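Local coordinates for putative secreted protein (Streptomyces sp. SirexAA-E, PDB 4PEY) that hydrolyses laminarin and laminarioligosaccharides as an exo-beta-1,3-glucanase, working from their non-reducing ends and giving glucose and laminaribiose, at residues His510-Pro515 with Glu537-Asp542; Trp492-Tyr497 with Val520-Leu525; Leu82-Thr87 with Thr246-Gly251. The protein carries 1 engineered substitution. One frame throughout, in Å; residues are numbered along the deposited sequence.

Contact 1: residues His510-Pro515 with Glu537-Asp542; sequences HGFQAP and EHVIND
N541 turns its carboxamide onto the backbone of A514 and grips it twice. N541 OD1 accepts from A514 N at 2.9 Å, in the carbonyl plane and on a lone pair. N541 ND2 gives its hydrogen to A514 O, also at 2.9 Å and close to the amide plane. These two bonds fix the turn of the amide about its CB-CG bond. The torsion explains the reach: CG stands anti to the carbonyl carbon (chi1 -65°), beside the backbone N, and from there the amide reaches A514. The side chain of Q513 crosses that of N541 at about a right angle, and only its inner carbons come near OD1. Its own amide turns elsewhere, with a weak bond from K481 to OE1.

H510 works from the other end. Its ND1 points in the ring plane at N541 O, 3.0 Å away, while F512 O lies over one ring face. F512, in strand 512-513, makes a single backbone bridge with I540. This strand is the last of an eight-stranded parallel sheet in the second beta-helical half of this GH55 enzyme. V539 O takes two N-H groups, from G511 and F512, and also sits at the edge of the F512 ring, 3.4 Å from CD1. N541 N returns a bond to F512 O.

On the apolar side F512 CB rests on I540 CG1 at 3.7 Å. F522 and L525 of strand 520-529 cover I540 from beyond.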
loop_
_atom_site.group_PDB
_atom_site.type_symbol
_atom_site.label_atom_id
_atom_site.label_comp_id
_atom_site.label_asym_id
_atom_site.label_seq_id
_atom_site.Cartn_x
_atom_site.Cartn_y
_atom_site.Cartn_z
ATOM N N HIS A 510 22.933 -9.111 -3.962
ATOM C CA HIS A 510 21.691 -9.657 -4.498
ATOM C C HIS A 510 20.476 -8.873 -4.019
ATOM O O HIS A 510 20.545 -8.126 -3.035
ATOM C CB HIS A 510 21.540 -11.131 -4.101
ATOM C CG HIS A 510 21.833 -11.403 -2.656
ATOM N ND1 HIS A 510 22.716 -12.380 -2.247
ATOM C CD2 HIS A 510 21.375 -10.812 -1.524
ATOM C CE1 HIS A 510 22.777 -12.392 -0.925
ATOM N NE2 HIS A 510 21.978 -11.447 -0.462
ATOM N N GLY A 511 19.361 -9.036 -4.721
ATOM C CA GLY A 511 18.100 -8.482 -4.263
ATOM C C GLY A 511 17.425 -9.406 -3.258
ATOM O O GLY A 511 16.713 -8.948 -2.360
ATOM N N PHE A 512 17.668 -10.708 -3.408
ATOM C CA PHE A 512 16.948 -11.745 -2.674
ATOM C C PHE A 512 17.924 -12.738 -2.063
ATOM O O PHE A 512 18.960 -13.035 -2.657
ATOM C CB PHE A 512 15.969 -12.455 -3.614
ATOM C CG PHE A 512 15.041 -11.510 -4.305
ATOM C CD1 PHE A 512 15.419 -10.879 -5.481
ATOM C CD2 PHE A 512 13.813 -11.203 -3.747
ATOM C CE1 PHE A 512 14.575 -9.970 -6.101
ATOM C CE2 PHE A 512 12.966 -10.304 -4.361
ATOM C CZ PHE A 512 13.348 -9.680 -5.538
ATOM N N GLN A 513 17.594 -13.241 -0.877
ATOM C CA GLN A 513 18.427 -14.227 -0.194
ATOM C C GLN A 513 17.507 -15.255 0.449
ATOM O O GLN A 513 16.536 -14.884 1.118
ATOM C CB GLN A 513 19.334 -13.571 0.866
ATOM C CG GLN A 513 20.265 -14.562 1.567
ATOM C CD GLN A 513 21.028 -13.960 2.742
ATOM O OE1 GLN A 513 20.617 -12.957 3.332
ATOM N NE2 GLN A 513 22.144 -14.583 3.091
ATOM N N ALA A 514 17.791 -16.539 0.229
ATOM C CA ALA A 514 16.923 -17.603 0.731
ATOM C C ALA A 514 17.680 -18.918 0.815
ATOM O O ALA A 514 18.671 -19.109 0.111
ATOM C CB ALA A 514 15.685 -17.765 -0.171
ATOM N N PRO A 515 17.224 -19.832 1.684
ATOM C CA PRO A 515 17.829 -21.164 1.644
ATOM C C PRO A 515 17.478 -21.879 0.344
ATOM O O PRO A 515 16.471 -21.546 -0.290
ATOM C CB PRO A 515 17.210 -21.868 2.855
ATOM C CG PRO A 515 15.894 -21.170 3.058
ATOM C CD PRO A 515 16.175 -19.725 2.716
ATOM N N GLU A 537 25.344 -7.854 -8.090
ATOM C CA GLU A 537 26.234 -8.939 -8.491
ATOM C C GLU A 537 25.434 -10.144 -8.974
ATOM O O GLU A 537 25.894 -10.906 -9.833
ATOM C CB GLU A 537 27.150 -9.328 -7.325
ATOM C CG GLU A 537 28.057 -8.183 -6.915
ATOM C CD GLU A 537 29.040 -8.548 -5.826
ATOM O OE1 GLU A 537 28.672 -9.307 -4.910
ATOM O OE2 GLU A 537 30.186 -8.056 -5.889
ATOM N N HIS A 538 24.245 -10.314 -8.398
ATOM C CA HIS A 538 23.365 -11.441 -8.690
ATOM C C HIS A 538 21.921 -11.038 -8.426
ATOM O O HIS A 538 21.657 -9.959 -7.894
ATOM C CB HIS A 538 23.726 -12.665 -7.838
ATOM C CG HIS A 538 25.087 -13.221 -8.127
ATOM N ND1 HIS A 538 25.384 -13.882 -9.299
ATOM C CD2 HIS A 538 26.233 -13.205 -7.402
ATOM C CE1 HIS A 538 26.653 -14.254 -9.283
ATOM N NE2 HIS A 538 27.190 -13.857 -8.142
ATOM N N VAL A 539 20.990 -11.917 -8.785
ATOM C CA VAL A 539 19.574 -11.701 -8.499
ATOM C C VAL A 539 19.200 -12.239 -7.113
ATOM O O VAL A 539 18.680 -11.508 -6.264
ATOM C CB VAL A 539 18.689 -12.369 -9.572
ATOM C CG1 VAL A 539 17.216 -12.253 -9.208
ATOM C CG2 VAL A 539 18.951 -11.733 -10.936
ATOM N N ILE A 540 19.454 -13.524 -6.895
ATOM C CA ILE A 540 19.129 -14.172 -5.631
ATOM C C ILE A 540 20.307 -15.039 -5.197
ATOM O O ILE A 540 20.856 -15.782 -6.005
ATOM C CB ILE A 540 17.822 -15.031 -5.743
ATOM C CG1 ILE A 540 17.541 -15.761 -4.423
ATOM C CG2 ILE A 540 17.902 -15.989 -6.941
ATOM C CD1 ILE A 540 16.123 -16.341 -4.323
ATOM N N ASN A 541 20.709 -14.923 -3.934
ATOM C CA ASN A 541 21.897 -15.620 -3.445
ATOM C C ASN A 541 23.097 -15.330 -4.354
ATOM O O ASN A 541 23.500 -14.175 -4.490
ATOM C CB ASN A 541 21.641 -17.123 -3.348
ATOM C CG ASN A 541 20.581 -17.472 -2.313
ATOM O OD1 ASN A 541 20.105 -16.611 -1.568
ATOM N ND2 ASN A 541 20.212 -18.742 -2.260
ATOM N N ASP A 542 23.648 -16.368 -4.985
ATOM C CA ASP A 542 24.738 -16.204 -5.948
ATOM C C ASP A 542 24.296 -16.603 -7.363
ATOM O O ASP A 542 25.124 -16.962 -8.222
ATOM C CB ASP A 542 25.953 -17.025 -5.507
ATOM C CG ASP A 542 25.627 -18.504 -5.298
ATOM O OD1 ASP A 542 26.583 -19.303 -5.195
ATOM O OD2 ASP A 542 24.430 -18.872 -5.237
#

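Contact 2: residues Trp492-Tyr497 with Val520-Leu525; sequences WGMGSY and VKFHDL
The indole of W492 carries the imidazole of H523 over one face. The two form an offset stack, with the five-membered ring of W492 and the H523 ring 4.4 Å apart between centroids and their planes 25° apart. H523 CD2 does most of the touching and lies 3.2 Å from W492 NE1, out toward the rim of the indole. The two side chains run alongside each other and point the same way. Both have CG anti to the carbonyl carbon (chi1 -65° for W492 and -46° for H523), which lets the rings leave neighbouring strands in step. H523 NE2 is bonded to E490, which should help fix the turn of the imidazole.

F522 takes a different partner at its edge. M494 SD comes near the ring plane, 3.7 Å from F522 CD2, in a Met-aromatic contact. The M494 chain bends at its last torsion and crosses F522 at about a right angle. L525 runs beside M494, with L525 CD2 3.7 Å from M494 CB.

The backbones pair in parallel, W492 with H523 and M494 with L525. G493 N bonds to H523 O at 2.9 Å, and M494 N to D524 O at 3.0 Å. Both chains turn a corner here, at G493 and D524, as stacked coils of a beta-helix do. At the corner, D524 OD2 is held by T211 and Q203.

An alanine in place of W492 would probably leave the imidazole of H523 without its stacking partner, held mainly through E490. W492 and H523 stack on one face; M494 and L525 pack on the other, and M494 SD reaches back to the edge of F522. Ring stacking and apolar packing thus add to just two backbone bonds in joining the coils, while E490 satisfies H523 NE2.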
loop_
_atom_site.group_PDB
_atom_site.type_symbol
_atom_site.label_atom_id
_atom_site.label_comp_id
_atom_site.label_asym_id
_atom_site.label_seq_id
_atom_site.Cartn_x
_atom_site.Cartn_y
_atom_site.Cartn_z
ATOM N N TRP A 492 6.062 -14.520 -5.808
ATOM C CA TRP A 492 5.778 -14.312 -7.231
ATOM C C TRP A 492 5.903 -12.838 -7.623
ATOM O O TRP A 492 5.268 -11.985 -6.993
ATOM C CB TRP A 492 4.352 -14.739 -7.586
ATOM C CG TRP A 492 3.950 -16.184 -7.474
ATOM C CD1 TRP A 492 3.843 -17.084 -8.503
ATOM C CD2 TRP A 492 3.491 -16.869 -6.297
ATOM N NE1 TRP A 492 3.378 -18.286 -8.034
ATOM C CE2 TRP A 492 3.153 -18.186 -6.684
ATOM C CE3 TRP A 492 3.342 -16.499 -4.957
ATOM C CZ2 TRP A 492 2.681 -19.137 -5.778
ATOM C CZ3 TRP A 492 2.875 -17.445 -4.052
ATOM C CH2 TRP A 492 2.546 -18.750 -4.469
ATOM N N GLY A 493 6.658 -12.543 -8.685
ATOM C CA GLY A 493 6.645 -11.214 -9.288
ATOM C C GLY A 493 7.314 -10.172 -8.410
ATOM O O GLY A 493 6.653 -9.279 -7.864
ATOM N N MET A 494 8.635 -10.270 -8.286
ATOM C CA MET A 494 9.350 -9.513 -7.262
ATOM C C MET A 494 10.577 -8.824 -7.827
ATOM O O MET A 494 11.398 -9.460 -8.487
ATOM C CB MET A 494 9.763 -10.442 -6.116
ATOM C CG MET A 494 8.632 -11.345 -5.626
ATOM S SD MET A 494 9.132 -12.522 -4.364
ATOM C CE MET A 494 9.339 -11.441 -2.992
ATOM N N GLY A 495 10.710 -7.531 -7.538
ATOM C CA GLY A 495 11.822 -6.746 -8.054
ATOM C C GLY A 495 12.488 -5.857 -7.024
ATOM O O GLY A 495 11.816 -5.283 -6.157
ATOM N N SER A 496 13.812 -5.748 -7.123
ATOM C CA SER A 496 14.600 -4.836 -6.296
ATOM C C SER A 496 15.465 -3.959 -7.195
ATOM O O SER A 496 16.138 -4.481 -8.080
ATOM C CB SER A 496 15.480 -5.618 -5.312
ATOM O OG SER A 496 16.357 -4.757 -4.595
ATOM N N TYR A 497 15.445 -2.644 -6.971
ATOM C CA TYR A 497 16.176 -1.698 -7.828
ATOM C C TYR A 497 17.230 -0.954 -7.011
ATOM O O TYR A 497 17.014 -0.680 -5.830
ATOM C CB TYR A 497 15.227 -0.686 -8.490
ATOM C CG TYR A 497 13.898 -1.268 -8.914
ATOM C CD1 TYR A 497 13.819 -2.515 -9.536
ATOM C CD2 TYR A 497 12.715 -0.574 -8.689
ATOM C CE1 TYR A 497 12.599 -3.061 -9.900
ATOM C CE2 TYR A 497 11.494 -1.115 -9.043
ATOM C CZ TYR A 497 11.441 -2.351 -9.661
ATOM O OH TYR A 497 10.218 -2.887 -10.023
ATOM N N VAL A 520 11.003 -23.922 -0.685
ATOM C CA VAL A 520 11.235 -22.481 -0.736
ATOM C C VAL A 520 11.390 -22.089 -2.200
ATOM O O VAL A 520 12.406 -22.379 -2.822
ATOM C CB VAL A 520 12.484 -22.074 0.084
ATOM C CG1 VAL A 520 12.815 -20.594 -0.109
ATOM C CG2 VAL A 520 12.272 -22.396 1.557
ATOM N N LYS A 521 10.366 -21.447 -2.755
ATOM C CA LYS A 521 10.285 -21.254 -4.199
ATOM C C LYS A 521 10.006 -19.817 -4.584
ATOM O O LYS A 521 9.223 -19.132 -3.921
ATOM C CB LYS A 521 9.190 -22.157 -4.792
ATOM C CG LYS A 521 9.429 -23.635 -4.548
ATOM C CD LYS A 521 8.475 -24.526 -5.331
ATOM C CE LYS A 521 7.035 -24.223 -5.028
ATOM N NZ LYS A 521 6.162 -25.233 -5.694
ATOM N N PHE A 522 10.642 -19.367 -5.664
ATOM C CA PHE A 522 10.354 -18.046 -6.222
ATOM C C PHE A 522 10.054 -18.110 -7.706
ATOM O O PHE A 522 10.591 -18.955 -8.435
ATOM C CB PHE A 522 11.517 -17.072 -5.972
ATOM C CG PHE A 522 11.685 -16.714 -4.530
ATOM C CD1 PHE A 522 12.631 -17.357 -3.750
ATOM C CD2 PHE A 522 10.865 -15.763 -3.939
ATOM C CE1 PHE A 522 12.769 -17.045 -2.406
ATOM C CE2 PHE A 522 10.995 -15.448 -2.596
ATOM C CZ PHE A 522 11.955 -16.080 -1.832
ATOM N N HIS A 523 9.186 -17.205 -8.134
ATOM C CA HIS A 523 8.789 -17.113 -9.525
ATOM C C HIS A 523 8.909 -15.681 -9.987
ATOM O O HIS A 523 8.341 -14.791 -9.363
ATOM C CB HIS A 523 7.351 -17.600 -9.712
ATOM C CG HIS A 523 7.059 -18.886 -9.008
ATOM N ND1 HIS A 523 7.375 -20.115 -9.548
ATOM C CD2 HIS A 523 6.486 -19.135 -7.807
ATOM C CE1 HIS A 523 7.008 -21.066 -8.707
ATOM N NE2 HIS A 523 6.461 -20.500 -7.647
ATOM N N ASP A 524 9.648 -15.474 -11.075
ATOM C CA ASP A 524 9.760 -14.172 -11.729
ATOM C C ASP A 524 10.396 -13.124 -10.807
ATOM O O ASP A 524 9.733 -12.201 -10.323
ATOM C CB ASP A 524 8.384 -13.695 -12.231
ATOM C CG ASP A 524 7.720 -14.684 -13.176
ATOM O OD1 ASP A 524 8.383 -15.651 -13.593
ATOM O OD2 ASP A 524 6.527 -14.485 -13.517
ATOM N N LEU A 525 11.698 -13.285 -10.588
ATOM C CA LEU A 525 12.517 -12.333 -9.838
ATOM C C LEU A 525 13.294 -11.423 -10.779
ATOM O O LEU A 525 13.683 -11.837 -11.875
ATOM C CB LEU A 525 13.516 -13.067 -8.944
ATOM C CG LEU A 525 12.970 -14.036 -7.900
ATOM C CD1 LEU A 525 14.117 -14.669 -7.127
ATOM C CD2 LEU A 525 12.010 -13.321 -6.966
#

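Contact 3: residues Leu82-Thr87 with Thr246-Gly251; sequences LNPDDT and TSWGNG
P84 lays its ring over the indole of W248. P84 CG sits above the centre of the six-membered ring of W248, 3.7 Å from its centroid and 15° off the normal, a clear CH-pi contact. P84 CD follows toward the fusion bond, 3.7 Å from W248 CD2. The pyrrolidine offers the indole its outer CH2 groups, so hydrogens rather than a flat group face the ring. T246 CB of its own loop lies over the opposite face of the indole, toward the rim. W248 has CG between its backbone N and carbonyl carbon (chi1 50°), and this swings the indole in front of P84. NE1 bonds to D160 O, which should limit rotation of the ring about the CB-CG bond.

N83 and D85 meet the same tryptophan beside the proline. The N83 amide slides past W248 in the opposite direction, with N83 ND2 3.6 Å from W248 CB. The D85 side chain crosses that of W248 at about a right angle, with the carboxylate plane 71° from the ring. D85 OD2 comes within 3.8 Å of W248 CZ3, while OD1 is bonded to H138.

Each loop is braced from within. N83 N donates to D86 OD2 at 3.0 Å, meeting it from above the carboxylate plane, and N83 O accepts from D86 N. In the other loop, W248 to G251 forms a type I beta turn.

The 3-10 turn 84-86 lies between strands 75-79 and 87-94 of the first beta-helical half. The loop of W248 links strand 231-243 to strand 255-259. R136 touches both P84 and S247, and S247 OG bonds to D160, so further loops of the same half join the two segments.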
loop_
_atom_site.group_PDB
_atom_site.type_symbol
_atom_site.label_atom_id
_atom_site.label_comp_id
_atom_site.label_asym_id
_atom_site.label_seq_id
_atom_site.Cartn_x
_atom_site.Cartn_y
_atom_site.Cartn_z
ATOM N N LEU A 82 -23.524 1.237 -1.454
ATOM C CA LEU A 82 -23.137 -0.118 -1.108
ATOM C C LEU A 82 -22.330 -0.715 -2.256
ATOM O O LEU A 82 -21.430 -1.529 -2.045
ATOM C CB LEU A 82 -24.370 -0.970 -0.804
ATOM C CG LEU A 82 -24.103 -2.392 -0.320
ATOM C CD1 LEU A 82 -23.279 -2.396 0.964
ATOM C CD2 LEU A 82 -25.421 -3.110 -0.123
ATOM N N ASN A 83 -22.652 -0.283 -3.473
ATOM C CA ASN A 83 -21.989 -0.760 -4.678
ATOM C C ASN A 83 -21.393 0.404 -5.479
ATOM O O ASN A 83 -21.890 1.531 -5.408
ATOM C CB ASN A 83 -22.982 -1.561 -5.529
ATOM C CG ASN A 83 -23.375 -2.878 -4.879
ATOM O OD1 ASN A 83 -24.533 -3.084 -4.498
ATOM N ND2 ASN A 83 -22.409 -3.777 -4.745
ATOM N N PRO A 84 -20.315 0.144 -6.238
ATOM C CA PRO A 84 -19.645 1.245 -6.948
ATOM C C PRO A 84 -20.563 2.002 -7.921
ATOM O O PRO A 84 -20.487 3.228 -8.006
ATOM C CB PRO A 84 -18.512 0.538 -7.708
ATOM C CG PRO A 84 -18.292 -0.740 -6.973
ATOM C CD PRO A 84 -19.616 -1.144 -6.412
ATOM N N ASP A 85 -21.429 1.293 -8.637
ATOM C CA ASP A 85 -22.279 1.956 -9.625
ATOM C C ASP A 85 -23.387 2.791 -8.974
ATOM O O ASP A 85 -24.112 3.496 -9.667
ATOM C CB ASP A 85 -22.877 0.931 -10.594
ATOM C CG ASP A 85 -21.829 0.339 -11.526
ATOM O OD1 ASP A 85 -21.268 1.098 -12.351
ATOM O OD2 ASP A 85 -21.554 -0.874 -11.429
ATOM N N ASP A 86 -23.502 2.731 -7.647
ATOM C CA ASP A 86 -24.452 3.590 -6.941
ATOM C C ASP A 86 -24.010 5.048 -6.971
ATOM O O ASP A 86 -24.828 5.951 -6.799
ATOM C CB ASP A 86 -24.624 3.153 -5.485
ATOM C CG ASP A 86 -25.257 1.788 -5.354
ATOM O OD1 ASP A 86 -25.900 1.322 -6.317
ATOM O OD2 ASP A 86 -25.123 1.186 -4.269
ATOM N N THR A 87 -22.716 5.273 -7.186
ATOM C CA THR A 87 -22.169 6.626 -7.213
ATOM C C THR A 87 -21.376 6.803 -8.494
ATOM O O THR A 87 -20.243 6.333 -8.596
ATOM C CB THR A 87 -21.262 6.913 -5.989
ATOM O OG1 THR A 87 -21.920 6.461 -4.797
ATOM C CG2 THR A 87 -20.995 8.403 -5.860
ATOM N N THR A 246 -14.316 -9.502 -9.329
ATOM C CA THR A 246 -14.761 -8.570 -8.307
ATOM C C THR A 246 -15.694 -9.234 -7.294
ATOM O O THR A 246 -16.334 -10.257 -7.576
ATOM C CB THR A 246 -15.489 -7.362 -8.919
ATOM O OG1 THR A 246 -16.709 -7.799 -9.531
ATOM C CG2 THR A 246 -14.605 -6.661 -9.952
ATOM N N SER A 247 -15.783 -8.619 -6.119
ATOM C CA SER A 247 -16.644 -9.110 -5.052
ATOM C C SER A 247 -18.100 -8.684 -5.244
ATOM O O SER A 247 -19.018 -9.288 -4.670
ATOM C CB SER A 247 -16.143 -8.600 -3.699
ATOM O OG SER A 247 -16.332 -7.196 -3.588
ATOM N N TRP A 248 -18.298 -7.642 -6.048
ATOM C CA TRP A 248 -19.587 -6.957 -6.163
ATOM C C TRP A 248 -20.242 -7.121 -7.535
ATOM O O TRP A 248 -21.371 -6.668 -7.748
ATOM C CB TRP A 248 -19.408 -5.462 -5.865
ATOM C CG TRP A 248 -18.275 -4.851 -6.663
ATOM C CD1 TRP A 248 -16.963 -4.743 -6.279
ATOM C CD2 TRP A 248 -18.351 -4.283 -7.982
ATOM N NE1 TRP A 248 -16.227 -4.143 -7.276
ATOM C CE2 TRP A 248 -17.055 -3.849 -8.327
ATOM C CE3 TRP A 248 -19.391 -4.096 -8.902
ATOM C CZ2 TRP A 248 -16.773 -3.240 -9.552
ATOM C CZ3 TRP A 248 -19.109 -3.494 -10.117
ATOM C CH2 TRP A 248 -17.811 -3.069 -10.430
ATOM N N GLY A 249 -19.538 -7.767 -8.459
ATOM C CA GLY A 249 -20.056 -7.965 -9.805
ATOM C C GLY A 249 -21.390 -8.694 -9.906
ATOM O O GLY A 249 -22.172 -8.446 -10.828
ATOM N N ASN A 250 -21.653 -9.598 -8.966
ATOM C CA ASN A 250 -22.872 -10.403 -8.992
ATOM C C ASN A 250 -23.874 -9.992 -7.920
ATOM O O ASN A 250 -24.534 -10.837 -7.313
ATOM C CB ASN A 250 -22.530 -11.887 -8.833
ATOM C CG ASN A 250 -21.713 -12.424 -9.992
ATOM O OD1 ASN A 250 -21.941 -12.065 -11.148
ATOM N ND2 ASN A 250 -20.748 -13.285 -9.687
ATOM N N GLY A 251 -23.983 -8.688 -7.687
ATOM C CA GLY A 251 -24.961 -8.168 -6.753
ATOM C C GLY A 251 -24.507 -8.191 -5.307
ATOM O O GLY A 251 -23.318 -8.027 -5.024
#

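Contacts 1 and 2 are buried neighbours with centres 10 Å apart. Their segments alternate along the chain, and they share an apolar seam where I540 CD1 meets F522 CD1 at 3.7 Å and A514 CB meets F522 CE1 at 3.7 Å. Contact 1 joins an edge strand to a loop, mostly through polar bonds to the backbone. Contact 2 pairs two parallel strands, with a ring stack on one face and apolar side chains on the other. Contact 3 is only partly buried, about 33 Å from contact 2 between centres. It joins two loops in the other half, with a proline on a tryptophan and without hydrogen bonds between them.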